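Local coordinates for D-aminopeptidase (Burkholderia sp. LK4, PDB 5TZB), which probably hydrolyses short peptides and amides to release N-terminal residues, including beta-amino acids, as an Ntn-type hydrolase of peptidase family S58, at residues L153-W157 with G158-S162; V235-V238 with L239-V242. All coordinates share one frame; numbering follows the deposited sequence.

Contact 1 (L153-W157 with G158-S162)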
loop_
_atom_site.group_PDB
_atom_site.type_symbol
_atom_site.label_atom_id
_atom_site.label_comp_id
_atom_site.label_asym_id
_atom_site.label_seq_id
_atom_site.Cartn_x
_atom_site.Cartn_y
_atom_site.Cartn_z
ATOM N N LEU C 153 29.904 2.273 -16.448
ATOM C CA LEU C 153 31.276 2.577 -16.062
ATOM C C LEU C 153 31.923 1.478 -15.238
ATOM O O LEU C 153 33.143 1.408 -15.159
ATOM C CB LEU C 153 31.332 3.904 -15.288
ATOM C CG LEU C 153 30.909 5.162 -16.049
ATOM C CD1 LEU C 153 30.866 6.377 -15.130
ATOM C CD2 LEU C 153 31.899 5.395 -17.196
ATOM N N ASN C 154 31.103 0.624 -14.630
ATOM C CA ASN C 154 31.591 -0.430 -13.738
ATOM C C ASN C 154 31.322 -1.817 -14.304
ATOM O O ASN C 154 30.312 -2.033 -14.981
ATOM C CB ASN C 154 30.924 -0.314 -12.359
ATOM C CG ASN C 154 31.383 -1.389 -11.388
ATOM O OD1 ASN C 154 32.582 -1.555 -11.149
ATOM N ND2 ASN C 154 30.431 -2.151 -10.851
ATOM N N ASP C 155 32.214 -2.755 -14.006
ATOM C CA ASP C 155 32.020 -4.160 -14.344
ATOM C C ASP C 155 31.020 -4.764 -13.357
ATOM O O ASP C 155 31.391 -5.468 -12.418
ATOM C CB ASP C 155 33.366 -4.896 -14.307
ATOM C CG ASP C 155 33.241 -6.383 -14.610
ATOM O OD1 ASP C 155 32.282 -6.785 -15.304
ATOM O OD2 ASP C 155 34.118 -7.147 -14.158
ATOM N N ILE C 156 29.741 -4.491 -13.581
ATOM C CA ILE C 156 28.737 -4.792 -12.572
ATOM C C ILE C 156 28.473 -6.296 -12.465
ATOM O O ILE C 156 28.027 -6.775 -11.418
ATOM C CB ILE C 156 27.410 -4.037 -12.843
ATOM C CG1 ILE C 156 26.560 -3.988 -11.566
ATOM C CG2 ILE C 156 26.644 -4.649 -14.035
ATOM C CD1 ILE C 156 25.291 -3.143 -11.667
ATOM N N TRP C 157 28.758 -7.036 -13.536
ATOM C CA TRP C 157 28.610 -8.489 -13.516
ATOM C C TRP C 157 29.769 -9.144 -12.781
ATOM O O TRP C 157 29.685 -10.300 -12.375
ATOM C CB TRP C 157 28.499 -9.036 -14.939
ATOM C CG TRP C 157 27.158 -8.797 -15.554
ATOM C CD1 TRP C 157 26.846 -7.866 -16.510
ATOM C CD2 TRP C 157 25.937 -9.499 -15.263
ATOM N NE1 TRP C 157 25.503 -7.941 -16.823
ATOM C CE2 TRP C 157 24.924 -8.928 -16.070
ATOM C CE3 TRP C 157 25.603 -10.544 -14.395
ATOM C CZ2 TRP C 157 23.605 -9.383 -16.045
ATOM C CZ3 TRP C 157 24.297 -10.987 -14.363
ATOM C CH2 TRP C 157 23.308 -10.406 -15.186
ATOM N N GLY C 158 30.841 -8.384 -12.588
ATOM C CA GLY C 158 32.029 -8.879 -11.923
ATOM C C GLY C 158 31.847 -9.033 -10.422
ATOM O O GLY C 158 32.645 -9.713 -9.777
ATOM N N GLN C 159 30.830 -8.374 -9.871
ATOM C CA GLN C 159 30.504 -8.455 -8.438
ATOM C C GLN C 159 31.754 -8.245 -7.590
ATOM O O GLN C 159 32.190 -9.142 -6.861
ATOM C CB GLN C 159 29.806 -9.795 -8.113
ATOM C CG GLN C 159 28.378 -9.887 -8.707
ATOM C CD GLN C 159 27.635 -11.188 -8.377
ATOM O OE1 GLN C 159 28.142 -12.284 -8.607
ATOM N NE2 GLN C 159 26.419 -11.064 -7.857
ATOM N N HIS C 160 32.324 -7.046 -7.679
ATOM C CA HIS C 160 33.640 -6.790 -7.090
ATOM C C HIS C 160 33.590 -6.257 -5.656
ATOM O O HIS C 160 34.634 -6.044 -5.040
ATOM C CB HIS C 160 34.426 -5.805 -7.957
ATOM C CG HIS C 160 34.717 -6.314 -9.332
ATOM N ND1 HIS C 160 35.763 -7.168 -9.605
ATOM C CD2 HIS C 160 34.123 -6.052 -10.520
ATOM C CE1 HIS C 160 35.783 -7.434 -10.899
ATOM N NE2 HIS C 160 34.798 -6.769 -11.477
ATOM N N VAL C 161 32.390 -6.041 -5.121
ATOM C CA VAL C 161 32.251 -5.552 -3.748
ATOM C C VAL C 161 32.229 -6.717 -2.776
ATOM O O VAL C 161 31.517 -7.698 -2.997
ATOM C CB VAL C 161 30.962 -4.703 -3.564
ATOM C CG1 VAL C 161 30.800 -4.235 -2.101
ATOM C CG2 VAL C 161 30.979 -3.517 -4.513
ATOM N N SER C 162 33.000 -6.605 -1.697
ATOM C CA SER C 162 33.142 -7.696 -0.735
ATOM C C SER C 162 32.891 -7.247 0.702
ATOM O O SER C 162 32.731 -6.056 0.973
ATOM C CB SER C 162 34.543 -8.292 -0.832
ATOM O OG SER C 162 35.487 -7.372 -0.313
HETATM O O HOH W 1 31.050 -4.887 -9.349
HETATM O O HOH W 2 28.909 -12.482 -11.532
#
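The first torsions of Asp155 and His160 turn their side chains toward each other: a chi1 of 178° carries Asp155 CG away from the backbone N, beside the carbonyl carbon, and His160 CG lies anti to its own carbonyl carbon. The motif is a His-carboxylate hydrogen bond across a compact loop turn between strand 144-148 and helix 163-172. His160 NE2 donates to Asp155 OD2 over 2.8 Å, nearly straight at 169°. The acceptor lies close to the imidazole plane. The carboxylate plane is 57° from the ring. NE2 approaches OD2 from above the carboxylate plane. Gly158 O sits over the centre of one ring face.

The backbone turns tightly between the two residues. Asp155 is the centre of an inverse gamma turn, closed by a weak bond from Ile156 N to Asn154 O. Gly158 N then donates to Asp155 O over 3.0 Å. The same Asp155 O accepts from a water, which also takes bonds from His160 N and Asn154 ND2. This water ties both halves of the loop together. Asn154 OD1 reaches Arg64 N, and His160 packs on Ile63 of strand 63-71.

Trp157 meets the ring of His117 and packs on Arg131 of the second subunit. Gln159 NE2 donates to His117 O of its own chain and to Asp124 O of the second subunit, so the loop takes part in a subunit interface. A second water lies unusually close to Trp157 O and donates, over 3.0 Å from the water oxygen, to Gln159 OE1.

Contact 2 (V235-V238 with L239-V242)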
loop_
_atom_site.group_PDB
_atom_site.type_symbol
_atom_site.label_atom_id
_atom_site.label_comp_id
_atom_site.label_asym_id
_atom_site.label_seq_id
_atom_site.Cartn_x
_atom_site.Cartn_y
_atom_site.Cartn_z
ATOM N N VAL C 235 18.042 24.663 -16.616
ATOM C CA VAL C 235 19.438 24.674 -17.015
ATOM C C VAL C 235 19.756 23.549 -18.009
ATOM O O VAL C 235 20.588 23.715 -18.910
ATOM C CB VAL C 235 20.332 24.577 -15.740
ATOM C CG1 VAL C 235 20.010 23.340 -14.954
ATOM C CG2 VAL C 235 21.757 24.583 -16.070
ATOM N N GLY C 236 19.047 22.427 -17.890
ATOM C CA GLY C 236 19.227 21.306 -18.798
ATOM C C GLY C 236 18.981 21.642 -20.266
ATOM O O GLY C 236 19.616 21.070 -21.161
ATOM N N GLU C 237 18.050 22.559 -20.513
ATOM C CA GLU C 237 17.668 22.915 -21.874
ATOM C C GLU C 237 18.791 23.633 -22.625
ATOM O O GLU C 237 18.852 23.579 -23.850
ATOM C CB GLU C 237 16.413 23.786 -21.855
ATOM C CG GLU C 237 15.173 23.061 -21.336
ATOM C CD GLU C 237 13.913 23.920 -21.376
ATOM O OE1 GLU C 237 13.954 25.036 -21.940
ATOM O OE2 GLU C 237 12.871 23.463 -20.867
ATOM N N VAL C 238 19.691 24.284 -21.895
ATOM C CA VAL C 238 20.822 24.952 -22.541
ATOM C C VAL C 238 22.128 24.175 -22.319
ATOM O O VAL C 238 23.223 24.728 -22.469
ATOM C CB VAL C 238 21.005 26.412 -22.035
ATOM C CG1 VAL C 238 19.774 27.244 -22.359
ATOM C CG2 VAL C 238 21.279 26.434 -20.547
ATOM N N LEU C 239 22.007 22.894 -21.968
ATOM C CA LEU C 239 23.182 22.049 -21.764
ATOM C C LEU C 239 23.134 20.789 -22.626
ATOM O O LEU C 239 23.877 19.835 -22.386
ATOM C CB LEU C 239 23.312 21.666 -20.283
ATOM C CG LEU C 239 23.733 22.743 -19.278
ATOM C CD1 LEU C 239 23.707 22.179 -17.874
ATOM C CD2 LEU C 239 25.123 23.299 -19.596
ATOM N N ARG C 240 22.250 20.770 -23.618
ATOM C CA ARG C 240 22.146 19.606 -24.490
ATOM C C ARG C 240 23.391 19.344 -25.333
ATOM O O ARG C 240 23.632 18.206 -25.724
ATOM C CB ARG C 240 20.921 19.702 -25.403
ATOM C CG ARG C 240 19.594 19.723 -24.661
ATOM C CD ARG C 240 18.448 19.702 -25.651
ATOM N NE ARG C 240 17.735 20.971 -25.686
ATOM C CZ ARG C 240 16.427 21.095 -25.483
ATOM N NH1 ARG C 240 15.678 20.019 -25.263
ATOM N NH2 ARG C 240 15.864 22.296 -25.528
ATOM N N HIS C 241 24.181 20.377 -25.603
ATOM C CA HIS C 241 25.326 20.248 -26.513
ATOM C C HIS C 241 26.473 19.413 -25.927
ATOM O O HIS C 241 27.274 18.839 -26.665
ATOM C CB HIS C 241 25.849 21.643 -26.887
ATOM C CG HIS C 241 26.280 22.449 -25.703
ATOM N ND1 HIS C 241 25.381 23.080 -24.868
ATOM C CD2 HIS C 241 27.511 22.717 -25.205
ATOM C CE1 HIS C 241 26.040 23.699 -23.902
ATOM N NE2 HIS C 241 27.334 23.495 -24.084
ATOM N N VAL C 242 26.563 19.367 -24.606
ATOM C CA VAL C 242 27.640 18.643 -23.940
ATOM C C VAL C 242 27.516 17.138 -24.221
ATOM O O VAL C 242 26.410 16.590 -24.206
ATOM C CB VAL C 242 27.643 18.918 -22.409
ATOM C CG1 VAL C 242 28.775 18.180 -21.729
ATOM C CG2 VAL C 242 27.797 20.406 -22.146
#
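Leu239 folds back onto Val235 and forms the tight part of this short 3-10 turn and the chain that follows it. Leu239 CD1 packs against Val235 CG2 at 3.6 Å. This methyl of Val235 points away from the backbone N, beside the carbonyl carbon, where the leucine lies. Leu239 CG also rests 3.3 Å from Val235 O. The backbone supports the packing: Leu239 N donates to Gly236 O over 3.1 Å, and Val238 N donates to Val235 O.

The other side is looser and more exposed. Arg240 bends at chi3 (-110°) and brings its guanidinium back over Glu237, with Glu237 CA off-centre over one face. The charged ends do not pair: Glu237 OE1 and Arg240 NH2 are 4.9 Å apart. Glu237 OE1 instead forms a salt bridge with Arg29 of the third subunit. His241 presents its ring edge to Val238 O, with CE1 3.3 Å from that oxygen in the ring plane.

A type I turn from Leu239 to Val242 carries the chain onward. Val235 and Val238 pack on Ala377 of helix 371-380, while Leu239 and Val242 touch Phe194 of strand 194-195.

How the contacts relate
Contact 1 comes first along the chain and closes before contact 2 begins. Their centres are 31 Å apart and their nearest atoms about 14 Å, so they do not touch. Both are local turns in loops of the S58 family region. The loop of 153-162 leads from strand 144-148, in the five-strand mixed sheet, to helix 163-172. The loop of 235-242 lies between strands 213-220 and 260-266, neighbours in the other sheet, and packs against helix 371-380. The two contacts thus belong to different parts of the fold. They also face different partners: contact 1 meets the second subunit and contact 2 the third. Both therefore contribute to the four-chain assembly.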